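Local coordinates for 4-hydroxybutyrate CoA-transferase (Porphyromonas gingivalis, PDB 3EH7), which probably transfers coenzyme A between acyl-CoA thioesters and free carboxylates such as acetate or 4-hydroxybutyrate, at residues 200-205 against 221-226; 210-215 against 233-238; 262-267 against 305-310; 358-363 against 392-397. All blocks are in the same frame, centred on the assembly; numbering follows the deposited sequence. Where two conformers were deposited one is given.

Contact 1. Residues 200-205 against 221-226; sequences EAIGRN and GAIPDA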
loop_
_atom_site.group_PDB
_atom_site.type_symbol
_atom_site.label_atom_id
_atom_site.label_comp_id
_atom_site.label_asym_id
_atom_site.label_seq_id
_atom_site.Cartn_x
_atom_site.Cartn_y
_atom_site.Cartn_z
ATOM N N GLU A 200 0.708 -17.512 24.574
ATOM C CA GLU A 200 1.128 -16.714 25.698
ATOM C C GLU A 200 2.467 -16.020 25.430
ATOM O O GLU A 200 2.623 -14.836 25.725
ATOM C CB GLU A 200 1.235 -17.588 26.949
ATOM C CG GLU A 200 1.359 -16.783 28.218
ATOM C CD GLU A 200 1.729 -17.629 29.432
ATOM O OE1 GLU A 200 1.963 -18.849 29.275
ATOM O OE2 GLU A 200 1.806 -17.060 30.540
ATOM N N ALA A 201 3.421 -16.782 24.896
ATOM C CA ALA A 201 4.732 -16.252 24.527
ATOM C C ALA A 201 4.600 -15.122 23.494
ATOM O O ALA A 201 5.241 -14.079 23.628
ATOM C CB ALA A 201 5.652 -17.384 23.982
ATOM N N ILE A 202 3.752 -15.328 22.484
ATOM C CA ILE A 202 3.500 -14.286 21.454
ATOM C C ILE A 202 2.902 -13.029 22.114
ATOM O O ILE A 202 3.374 -11.910 21.889
ATOM C CB ILE A 202 2.582 -14.794 20.294
ATOM C CG1 ILE A 202 3.257 -15.960 19.541
ATOM C CG2 ILE A 202 2.238 -13.638 19.301
ATOM C CD1 ILE A 202 2.308 -16.848 18.752
ATOM N N GLY A 203 1.897 -13.232 22.967
ATOM C CA GLY A 203 1.217 -12.143 23.635
ATOM C C GLY A 203 2.156 -11.284 24.455
ATOM O O GLY A 203 2.044 -10.076 24.489
ATOM N N ARG A 204 3.071 -11.949 25.136
ATOM C CA ARG A 204 4.037 -11.292 25.990
ATOM C C ARG A 204 4.998 -10.438 25.157
ATOM O O ARG A 204 5.356 -9.321 25.550
ATOM C CB ARG A 204 4.802 -12.346 26.785
ATOM C CG ARG A 204 5.157 -11.936 28.182
ATOM C CD ARG A 204 6.072 -12.968 28.808
ATOM N NE ARG A 204 5.375 -14.212 29.105
ATOM C CZ ARG A 204 4.781 -14.470 30.265
ATOM N NH1 ARG A 204 4.176 -15.634 30.454
ATOM N NH2 ARG A 204 4.790 -13.563 31.235
ATOM N N ASN A 205 5.411 -10.954 24.004
ATOM C CA ASN A 205 6.234 -10.192 23.070
ATOM C C ASN A 205 5.479 -8.995 22.501
ATOM O O ASN A 205 6.036 -7.918 22.386
ATOM C CB ASN A 205 6.720 -11.092 21.932
ATOM C CG ASN A 205 7.836 -12.032 22.354
ATOM O OD1 ASN A 205 8.575 -11.763 23.292
ATOM N ND2 ASN A 205 7.957 -13.142 21.654
ATOM N N GLY A 221 -9.218 -14.102 18.827
ATOM C CA GLY A 221 -8.423 -15.315 18.805
ATOM C C GLY A 221 -7.421 -15.296 19.946
ATOM O O GLY A 221 -7.271 -14.275 20.660
ATOM N N ALA A 222 -6.746 -16.431 20.117
ATOM C CA ALA A 222 -5.881 -16.645 21.274
ATOM C C ALA A 222 -4.736 -15.627 21.345
ATOM O O ALA A 222 -4.358 -15.187 22.438
ATOM C CB ALA A 222 -5.350 -18.086 21.282
ATOM N N ILE A 223 -4.218 -15.226 20.188
ATOM C CA ILE A 223 -3.043 -14.311 20.118
ATOM C C ILE A 223 -3.380 -12.912 20.611
ATOM O O ILE A 223 -2.740 -12.388 21.536
ATOM C CB ILE A 223 -2.379 -14.344 18.704
ATOM C CG1 ILE A 223 -1.537 -15.617 18.575
ATOM C CG2 ILE A 223 -1.483 -13.131 18.448
ATOM C CD1 ILE A 223 -1.131 -15.953 17.145
ATOM N N PRO A 224 -4.395 -12.289 20.015
ATOM C CA PRO A 224 -4.741 -10.975 20.519
ATOM C C PRO A 224 -5.220 -10.997 21.974
ATOM O O PRO A 224 -4.904 -10.098 22.717
ATOM C CB PRO A 224 -5.856 -10.523 19.579
ATOM C CG PRO A 224 -6.279 -11.719 18.858
ATOM C CD PRO A 224 -5.133 -12.618 18.788
ATOM N N ASP A 225 -5.969 -12.026 22.369
ATOM C CA ASP A 225 -6.416 -12.163 23.755
ATOM C C ASP A 225 -5.206 -12.258 24.674
ATOM O O ASP A 225 -5.163 -11.614 25.729
ATOM C CB ASP A 225 -7.292 -13.412 23.932
ATOM C CG ASP A 225 -8.667 -13.263 23.303
ATOM O OD1 ASP A 225 -9.061 -12.125 22.915
ATOM O OD2 ASP A 225 -9.355 -14.293 23.166
ATOM N N ALA A 226 -4.219 -13.050 24.255
ATOM C CA ALA A 226 -3.012 -13.239 25.053
ATOM C C ALA A 226 -2.239 -11.936 25.154
ATOM O O ALA A 226 -1.655 -11.638 26.205
ATOM C CB ALA A 226 -2.133 -14.343 24.467
#
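A226 donates its N-H to A222 O at 2.8 Å, an ordinary helical bond that holds the turn on which its methyl group sits, and that methyl points at the neighbouring helix. No hydrogen bond crosses this contact; the evidence for it is carbon against carbon. A226 CB comes 4.1 Å from G203 CA, and from the preceding turn E200 CA approaches the same methyl at 4.2 Å. Without a side chain on G203, which would collide with A226 C, its CA can come to 3.8 Å from that atom, backbone nearly against backbone. The two short helical segments accordingly close to 7.8 Å between axes and cross at -49°.

Helix 222-229 is the connection of a beta-alpha-beta crossover, joining the adjacent parallel strands 215-217 and 238-240 of a Rossmann-like sheet, while helix 197-208 leads into the first of these strands. Both helices lie on the same face of the sheet, since I202 and I223 each rest on A359 of strand 355-359.

Those two isoleucines supply the side-chain part of the contact and cross obliquely. In each, CG2 stands opposite the backbone N across the CA-CB bond (chi1 -62° in I202 and -77° in I223), and the two CG2 methyls meet at 3.9 Å. Their longer branches meet as well, with I202 CD1 3.9 Å from I223 CD1. Around this pair, I202 also packs on V393 of strand 391-394 and I223 on P361, while E199, one turn back from G203, touches both A222 and I223.

Contact 2. Residues 210-215 against 233-238; sequences IEDGAT and DKKDLG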
loop_
_atom_site.group_PDB
_atom_site.type_symbol
_atom_site.label_atom_id
_atom_site.label_comp_id
_atom_site.label_asym_id
_atom_site.label_seq_id
_atom_site.Cartn_x
_atom_site.Cartn_y
_atom_site.Cartn_z
ATOM N N ILE A 210 4.086 -2.396 23.203
ATOM C CA ILE A 210 3.007 -1.470 23.472
ATOM C C ILE A 210 3.349 -0.600 24.664
ATOM O O ILE A 210 3.507 -1.106 25.784
ATOM C CB ILE A 210 1.693 -2.227 23.759
ATOM C CG1 ILE A 210 1.241 -2.945 22.490
ATOM C CG2 ILE A 210 0.600 -1.239 24.295
ATOM C CD1 ILE A 210 0.114 -3.922 22.640
ATOM N N GLU A 211 3.500 0.699 24.425
ATOM C CA GLU A 211 3.830 1.632 25.485
ATOM C C GLU A 211 2.573 2.331 25.976
ATOM O O GLU A 211 1.520 2.278 25.331
ATOM C CB GLU A 211 4.805 2.687 24.989
ATOM C CG GLU A 211 6.155 2.142 24.524
ATOM C CD GLU A 211 6.809 3.103 23.531
ATOM O OE1 GLU A 211 6.493 3.037 22.313
ATOM O OE2 GLU A 211 7.621 3.949 23.977
ATOM N N ASP A 212 2.701 2.984 27.127
ATOM C CA ASP A 212 1.586 3.690 27.718
ATOM C C ASP A 212 1.102 4.690 26.704
ATOM O O ASP A 212 1.903 5.322 26.054
ATOM C CB ASP A 212 2.018 4.456 28.954
ATOM C CG ASP A 212 2.328 3.559 30.121
ATOM O OD1 ASP A 212 1.779 2.436 30.229
ATOM O OD2 ASP A 212 3.115 4.007 30.942
ATOM N N GLY A 213 -0.204 4.821 26.592
ATOM C CA GLY A 213 -0.801 5.775 25.687
ATOM C C GLY A 213 -0.998 5.280 24.267
ATOM O O GLY A 213 -1.478 6.049 23.428
ATOM N N ALA A 214 -0.626 4.023 23.984
ATOM C CA ALA A 214 -0.753 3.506 22.618
ATOM C C ALA A 214 -2.228 3.425 22.235
ATOM O O ALA A 214 -3.089 3.226 23.102
ATOM C CB ALA A 214 -0.108 2.141 22.459
ATOM N N THR A 215 -2.503 3.611 20.939
ATOM C CA THR A 215 -3.822 3.323 20.363
ATOM C C THR A 215 -3.732 2.017 19.644
ATOM O O THR A 215 -2.876 1.844 18.752
ATOM C CB THR A 215 -4.268 4.430 19.367
ATOM O OG1 THR A 215 -4.001 5.703 19.947
ATOM C CG2 THR A 215 -5.788 4.316 19.038
ATOM N N ASP A 233 -0.783 -3.863 33.215
ATOM C CA ASP A 233 0.063 -2.850 33.817
ATOM C C ASP A 233 0.223 -1.588 32.938
ATOM O O ASP A 233 0.997 -0.700 33.266
ATOM C CB ASP A 233 1.441 -3.466 34.047
ATOM C CG ASP A 233 2.165 -3.882 32.714
ATOM O OD1 ASP A 233 1.545 -4.228 31.654
ATOM O OD2 ASP A 233 3.412 -3.866 32.748
ATOM N N LYS A 234 -0.474 -1.516 31.807
ATOM C CA LYS A 234 -0.319 -0.367 30.933
ATOM C C LYS A 234 -1.290 0.723 31.351
ATOM O O LYS A 234 -2.302 0.456 32.009
ATOM C CB LYS A 234 -0.512 -0.771 29.460
ATOM C CG LYS A 234 0.597 -1.706 28.917
ATOM C CD LYS A 234 1.893 -0.903 28.707
ATOM C CE LYS A 234 3.137 -1.664 29.059
ATOM N NZ LYS A 234 3.445 -2.672 28.048
ATOM N N LYS A 235 -0.983 1.947 30.933
ATOM C CA LYS A 235 -1.765 3.135 31.286
ATOM C C LYS A 235 -2.332 3.867 30.072
ATOM O O LYS A 235 -1.608 4.100 29.100
ATOM C CB LYS A 235 -0.869 4.116 32.027
ATOM C CG LYS A 235 -0.169 3.544 33.261
ATOM C CD LYS A 235 -1.139 3.022 34.330
ATOM C CE LYS A 235 -0.340 2.412 35.475
ATOM N NZ LYS A 235 -1.189 1.610 36.374
ATOM N N ASP A 236 -3.601 4.268 30.174
ATOM C CA ASP A 236 -4.303 5.062 29.147
ATOM C C ASP A 236 -4.098 4.644 27.693
ATOM O O ASP A 236 -3.820 5.468 26.831
ATOM C CB ASP A 236 -3.977 6.552 29.298
ATOM C CG ASP A 236 -4.461 7.111 30.611
ATOM O OD1 ASP A 236 -5.685 7.039 30.902
ATOM O OD2 ASP A 236 -3.593 7.595 31.361
ATOM N N LEU A 237 -4.303 3.368 27.426
ATOM C CA LEU A 237 -4.368 2.877 26.060
ATOM C C LEU A 237 -5.688 3.305 25.458
ATOM O O LEU A 237 -6.639 3.579 26.181
ATOM C CB LEU A 237 -4.215 1.351 26.035
ATOM C CG LEU A 237 -2.949 0.799 26.732
ATOM C CD1 LEU A 237 -2.876 -0.714 26.585
ATOM C CD2 LEU A 237 -1.696 1.435 26.153
ATOM N N GLY A 238 -5.711 3.415 24.131
ATOM C CA GLY A 238 -6.915 3.760 23.381
ATOM C C GLY A 238 -7.206 2.747 22.305
ATOM O O GLY A 238 -6.355 1.902 21.976
#
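D212 loses the most surface here, and its carboxylate works on the backbone of the facing loop. D212 OD1 accepts the N-H of K235 at 2.9 Å, approached from above the carboxylate plane (51° out of it). Next to it the aliphatic part of K235 runs alongside D212, pointing the same way. In return G213 N donates to K235 O at 3.0 Å, so one residue, K235, is held through both its N-H and its carbonyl. D212 and G213 are the central residues of a type II turn from E211 to A214, which accounts for the positive phi of G213 (86°).

K234 comes second. Its chain bends at chi2, chi3 and chi4, curling its CD past D212 and carrying NZ to I210 O at 2.8 Å, nearly in line with the carbonyl bond. I210 is third: its CG2 lies 4.0 Å from L237 CD2, the two side chains meeting at about a right angle. The same leucine methyl reaches A214 CB at 4.1 Å.

Past the turn, G238 N bonds to A214 O at 2.8 Å and begins the parallel pairing of strands 215-217 and 238-240. D233 OD1, 4.4 Å from K234 NZ, stands nearer to the ammonium than the acid of D212, but neither is close enough for a salt bridge. Carboxylate and ammonium alike are spent on backbone groups, which ties the turn to the facing loop.

Contact 3. Residues 262-267 against 305-310; sequences KTLHPG and AQNDNM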
loop_
_atom_site.group_PDB
_atom_site.type_symbol
_atom_site.label_atom_id
_atom_site.label_comp_id
_atom_site.label_asym_id
_atom_site.label_seq_id
_atom_site.Cartn_x
_atom_site.Cartn_y
_atom_site.Cartn_z
ATOM N N LYS A 262 -5.657 9.667 23.335
ATOM C CA LYS A 262 -5.891 9.540 21.900
ATOM C C LYS A 262 -5.943 10.923 21.281
ATOM O O LYS A 262 -6.473 11.834 21.877
ATOM C CB LYS A 262 -7.223 8.867 21.617
ATOM C CG LYS A 262 -7.252 7.392 21.872
ATOM C CD LYS A 262 -8.665 6.835 21.598
ATOM C CE LYS A 262 -8.935 6.567 20.115
ATOM N NZ LYS A 262 -10.406 6.603 19.783
ATOM N N THR A 263 -5.443 11.053 20.057
ATOM C CA THR A 263 -5.457 12.313 19.354
ATOM C C THR A 263 -6.605 12.393 18.353
ATOM O O THR A 263 -6.810 13.431 17.746
ATOM C CB THR A 263 -4.122 12.513 18.658
ATOM O OG1 THR A 263 -3.854 11.350 17.866
ATOM C CG2 THR A 263 -3.007 12.727 19.745
ATOM N N LEU A 264 -7.340 11.298 18.183
ATOM C CA LEU A 264 -8.566 11.288 17.401
ATOM C C LEU A 264 -9.605 10.568 18.240
ATOM O O LEU A 264 -9.312 9.529 18.799
ATOM C CB LEU A 264 -8.363 10.542 16.071
ATOM C CG LEU A 264 -9.504 10.683 15.056
ATOM C CD1 LEU A 264 -9.588 12.135 14.465
ATOM C CD2 LEU A 264 -9.344 9.635 13.948
ATOM N N HIS A 265 -10.812 11.111 18.306
ATOM C CA HIS A 265 -11.888 10.536 19.086
ATOM C C HIS A 265 -11.445 10.159 20.491
ATOM O O HIS A 265 -11.544 8.992 20.872
ATOM C CB HIS A 265 -12.502 9.337 18.353
ATOM C CG HIS A 265 -13.029 9.690 16.999
ATOM N ND1 HIS A 265 -14.095 10.555 16.817
ATOM C CD2 HIS A 265 -12.586 9.371 15.764
ATOM C CE1 HIS A 265 -14.300 10.722 15.520
ATOM N NE2 HIS A 265 -13.401 10.011 14.856
ATOM N N PRO A 266 -10.959 11.157 21.264
ATOM C CA PRO A 266 -10.486 10.907 22.612
ATOM C C PRO A 266 -11.584 10.383 23.507
ATOM O O PRO A 266 -12.748 10.770 23.363
ATOM C CB PRO A 266 -9.972 12.266 23.083
ATOM C CG PRO A 266 -10.639 13.248 22.223
ATOM C CD PRO A 266 -10.876 12.586 20.906
ATOM N N GLY A 267 -11.216 9.439 24.369
ATOM C CA GLY A 267 -12.150 8.794 25.270
ATOM C C GLY A 267 -13.117 7.803 24.651
ATOM O O GLY A 267 -13.973 7.282 25.348
ATOM N N ALA A 305 -3.964 7.066 10.633
ATOM C CA ALA A 305 -2.732 7.863 10.907
ATOM C C ALA A 305 -2.900 9.045 11.853
ATOM O O ALA A 305 -1.908 9.529 12.439
ATOM C CB ALA A 305 -2.132 8.386 9.588
ATOM N N GLN A 306 -4.124 9.546 11.995
ATOM C CA GLN A 306 -4.368 10.681 12.864
ATOM C C GLN A 306 -4.359 10.302 14.350
ATOM O O GLN A 306 -4.410 11.195 15.195
ATOM C CB GLN A 306 -5.707 11.320 12.528
ATOM C CG GLN A 306 -5.711 12.028 11.180
ATOM C CD GLN A 306 -7.111 12.411 10.709
ATOM O OE1 GLN A 306 -7.581 11.920 9.677
ATOM N NE2 GLN A 306 -7.740 13.333 11.407
ATOM N N ASN A 307 -4.325 8.994 14.644
ATOM C CA ASN A 307 -4.190 8.470 16.011
ATOM C C ASN A 307 -2.719 8.325 16.272
ATOM O O ASN A 307 -2.089 7.475 15.650
ATOM C CB ASN A 307 -4.827 7.049 16.142
ATOM C CG ASN A 307 -6.338 7.029 15.915
ATOM O OD1 ASN A 307 -6.828 6.779 14.800
ATOM N ND2 ASN A 307 -7.072 7.291 16.949
ATOM N N ASP A 308 -2.145 9.128 17.166
ATOM C CA ASP A 308 -0.733 8.916 17.521
ATOM C C ASP A 308 -0.518 7.564 18.203
ATOM O O ASP A 308 -1.428 7.049 18.846
ATOM C CB ASP A 308 -0.218 9.983 18.449
ATOM C CG ASP A 308 -0.049 11.311 17.774
ATOM O OD1 ASP A 308 -0.332 11.422 16.578
ATOM O OD2 ASP A 308 0.385 12.253 18.467
ATOM N N ASN A 309 0.708 7.044 18.077
ATOM C CA ASN A 309 1.149 5.823 18.757
ATOM C C ASN A 309 0.297 4.590 18.445
ATOM O O ASN A 309 -0.065 3.817 19.348
ATOM C CB ASN A 309 1.232 6.078 20.264
ATOM C CG ASN A 309 2.150 7.229 20.600
ATOM O OD1 ASN A 309 3.352 7.136 20.392
ATOM N ND2 ASN A 309 1.589 8.317 21.152
HETATM N N MSE A 310 0.017 4.383 17.157
HETATM C CA MSE A 310 -0.721 3.211 16.722
HETATM C C MSE A 310 0.142 1.989 16.973
HETATM O O MSE A 310 1.355 2.001 16.738
HETATM C CB MSE A 310 -1.091 3.244 15.220
HETATM C CG MSE A 310 -2.254 4.083 14.857
HETATM SE SE MSE A 310 -3.939 3.575 15.599
HETATM C CE MSE A 310 -3.916 1.728 15.144
HETATM O O HOH W 1 -3.358 8.732 19.903
#
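T263 meets the 305-310 loop with all its side-chain atoms. Starting at its root, T263 CB lies 3.7 Å from Q306 O. Its hydroxyl then sits between the backbone N and the carbonyl carbon (chi1 53°), the crowded position, and there it is used twice. OG1 donates to Q306 O at 2.7 Å, in the plane of that carbonyl and on a lone pair, and accepts the N-H of D308 at 2.9 Å in a nearly straight bond (163°). The other branch, CG2, passes by the D308 carboxylate, 3.7 Å from its OD2. A water completes the link on the backbone side: it accepts from T263 N at 3.1 Å and donates to D308 O at 2.8 Å.

Both segments are loops that lead into parallel strands of the same Rossmann-like sheet. Residues 262-267 precede strand 269-271, whereas residues 305-310 precede strand 310-314, so the contact bridges over the starts of the two strands lying between them. T215, at the start of one of these, takes D308 O through its own hydroxyl.

Next along, L264 covers the side chains of Q306 and N307 obliquely, its CB lying against the N307 amide. The chain of K262 runs beside N307 in the same direction; its NZ bonds chiefly to K268 O, just past the segment, and also to H265 O at 2.9 Å and to I239 O.

Contact 4. Residues 358-363 against 392-397; sequences MAIPST and VVTEYG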
loop_
_atom_site.group_PDB
_atom_site.type_symbol
_atom_site.label_atom_id
_atom_site.label_comp_id
_atom_site.label_asym_id
_atom_site.label_seq_id
_atom_site.Cartn_x
_atom_site.Cartn_y
_atom_site.Cartn_z
HETATM N N MSE A 358 3.034 -8.330 12.838
HETATM C CA MSE A 358 2.495 -9.596 12.332
HETATM C C MSE A 358 2.861 -10.656 13.410
HETATM O O MSE A 358 4.001 -11.031 13.526
HETATM C CB MSE A 358 3.113 -9.937 10.991
HETATM C CG MSE A 358 2.697 -8.967 9.838
HETATM SE SE MSE A 358 0.766 -9.144 9.531
HETATM C CE MSE A 358 0.513 -7.527 8.510
ATOM N N ALA A 359 1.872 -11.057 14.197
ATOM C CA ALA A 359 2.014 -11.964 15.334
ATOM C C ALA A 359 1.458 -13.331 14.942
ATOM O O ALA A 359 0.238 -13.488 14.654
ATOM C CB ALA A 359 1.264 -11.421 16.536
ATOM N N ILE A 360 2.348 -14.308 14.883
ATOM C CA ILE A 360 1.997 -15.621 14.362
ATOM C C ILE A 360 2.703 -16.726 15.141
ATOM O O ILE A 360 3.815 -16.515 15.640
ATOM C CB ILE A 360 2.358 -15.757 12.873
ATOM C CG1 ILE A 360 3.801 -15.318 12.620
ATOM C CG2 ILE A 360 1.408 -14.913 12.039
ATOM C CD1 ILE A 360 4.325 -15.822 11.334
ATOM N N PRO A 361 2.046 -17.898 15.254
ATOM C CA PRO A 361 2.718 -19.102 15.691
ATOM C C PRO A 361 3.809 -19.411 14.674
ATOM O O PRO A 361 3.613 -19.175 13.482
ATOM C CB PRO A 361 1.623 -20.166 15.625
ATOM C CG PRO A 361 0.371 -19.470 15.507
ATOM C CD PRO A 361 0.639 -18.155 14.901
ATOM N N SER A 362 4.946 -19.916 15.122
ATOM C CA SER A 362 6.043 -20.183 14.201
ATOM C C SER A 362 5.735 -21.379 13.290
ATOM O O SER A 362 6.398 -21.569 12.253
ATOM C CB SER A 362 7.361 -20.399 14.950
ATOM O OG SER A 362 7.357 -21.604 15.694
ATOM N N THR A 363 4.732 -22.177 13.665
ATOM C CA THR A 363 4.428 -23.405 12.918
ATOM C C THR A 363 2.944 -23.516 12.615
ATOM O O THR A 363 2.120 -22.768 13.133
ATOM C CB THR A 363 4.871 -24.704 13.675
ATOM O OG1 THR A 363 4.046 -24.879 14.829
ATOM C CG2 THR A 363 6.356 -24.660 14.096
ATOM N N VAL A 392 7.673 -8.583 13.109
ATOM C CA VAL A 392 7.127 -9.923 13.041
ATOM C C VAL A 392 7.396 -10.573 14.377
ATOM O O VAL A 392 8.502 -10.469 14.904
ATOM C CB VAL A 392 7.765 -10.746 11.901
ATOM C CG1 VAL A 392 7.283 -12.204 11.945
ATOM C CG2 VAL A 392 7.469 -10.091 10.529
ATOM N N VAL A 393 6.382 -11.218 14.945
ATOM C CA VAL A 393 6.493 -11.795 16.291
ATOM C C VAL A 393 6.016 -13.240 16.329
ATOM O O VAL A 393 4.903 -13.550 15.864
ATOM C CB VAL A 393 5.665 -10.987 17.327
ATOM C CG1 VAL A 393 5.770 -11.621 18.695
ATOM C CG2 VAL A 393 6.110 -9.507 17.379
ATOM N N THR A 394 6.870 -14.118 16.854
ATOM C CA THR A 394 6.495 -15.496 17.158
ATOM C C THR A 394 6.743 -15.796 18.631
ATOM O O THR A 394 7.212 -14.940 19.371
ATOM C CB THR A 394 7.261 -16.509 16.306
ATOM O OG1 THR A 394 8.612 -16.590 16.766
ATOM C CG2 THR A 394 7.216 -16.140 14.816
ATOM N N GLU A 395 6.424 -17.020 19.042
ATOM C CA GLU A 395 6.763 -17.506 20.379
ATOM C C GLU A 395 8.258 -17.494 20.623
ATOM O O GLU A 395 8.656 -17.577 21.761
ATOM C CB GLU A 395 6.217 -18.923 20.638
ATOM C CG GLU A 395 6.856 -20.086 19.818
ATOM C CD GLU A 395 6.095 -20.414 18.520
ATOM O OE1 GLU A 395 5.528 -19.484 17.882
ATOM O OE2 GLU A 395 6.068 -21.607 18.140
ATOM N N TYR A 396 9.082 -17.399 19.571
ATOM C CA TYR A 396 10.541 -17.410 19.759
ATOM C C TYR A 396 11.154 -16.024 19.768
ATOM O O TYR A 396 12.334 -15.900 20.025
ATOM C CB TYR A 396 11.234 -18.312 18.733
ATOM C CG TYR A 396 10.828 -19.751 18.911
ATOM C CD1 TYR A 396 11.387 -20.533 19.915
ATOM C CD2 TYR A 396 9.854 -20.321 18.087
ATOM C CE1 TYR A 396 10.979 -21.878 20.099
ATOM C CE2 TYR A 396 9.439 -21.641 18.255
ATOM C CZ TYR A 396 9.996 -22.398 19.268
ATOM O OH TYR A 396 9.551 -23.680 19.399
ATOM N N GLY A 397 10.357 -14.984 19.529
ATOM C CA GLY A 397 10.848 -13.614 19.690
ATOM C C GLY A 397 10.348 -12.624 18.654
ATOM O O GLY A 397 9.354 -12.849 17.977
HETATM O O HOH W 2 3.985 -22.707 16.822
#
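One carboxylate, that of E395, takes both polar hydrogens of S362: the backbone N-H goes to OE1 at 2.9 Å and the hydroxyl to OE2 at 2.8 Å. The two approaches differ. S362 N comes in on the syn side, 18° out of the carboxylate plane, whereas S362 OG stands well above it. A chi1 of 68° puts E395 CG between its own backbone N and carbonyl carbon, and a bend at chi2 folds the acid back on S362.

This clasp lies just beyond the C-terminal ends of two neighbouring parallel strands, 355-359 and 391-394, of the mixed, Rossmann-like sheet. Inside the sheet the register is plain, M358 facing V392 and A359 facing V393. V393 N bonds to M358 O at 2.8 Å, and I360 N to V393 O at 2.8 Å, the second almost straight (170°). One step on, no N-H of the second segment bonds to I360 O, which takes a CA-H...O contact from T394 CA (3.2 Å).

There a tight type I turn, with E395 and Y396 at its centre, makes the beta hairpin of strands 391-394 and 397-400, closed by reciprocal backbone bonds between T394 and G397. T394 OG1 accepts the N-H of Y396 in an ST turn and is also bonded to I416 O. A water donating to E395 OE2 reaches T363 OG1. The Y396 ring, which R422 meets in a cation-pi contact, turns its edge to the serine, with CE2 3.3 Å from S362 OG and the oxygen near the ring plane.

How the contacts relate
All four contacts belong to one mixed, Rossmann-like sheet and its connections. Contacts 1 and 2 alternate along the chain, because both join the units helix 197-208 with strand 215-217 and helix 222-229 with strand 238-240; contacts 3 and 4 follow in series. Contact 2 touches contact 3, centres 12 Å apart, where T215 N probably bonds to N309 O, so the loops before strands 215-217, 238-240, 269-271 and 310-314 are linked. Near the other strand ends the centre of contact 4 lies 10 Å from that of contact 1, whose helices cover a face of the sheet, with a weak hydrogen bond from N205 ND2 to T394 O. Successive beta-alpha units are thus tied together at both ends of the strands.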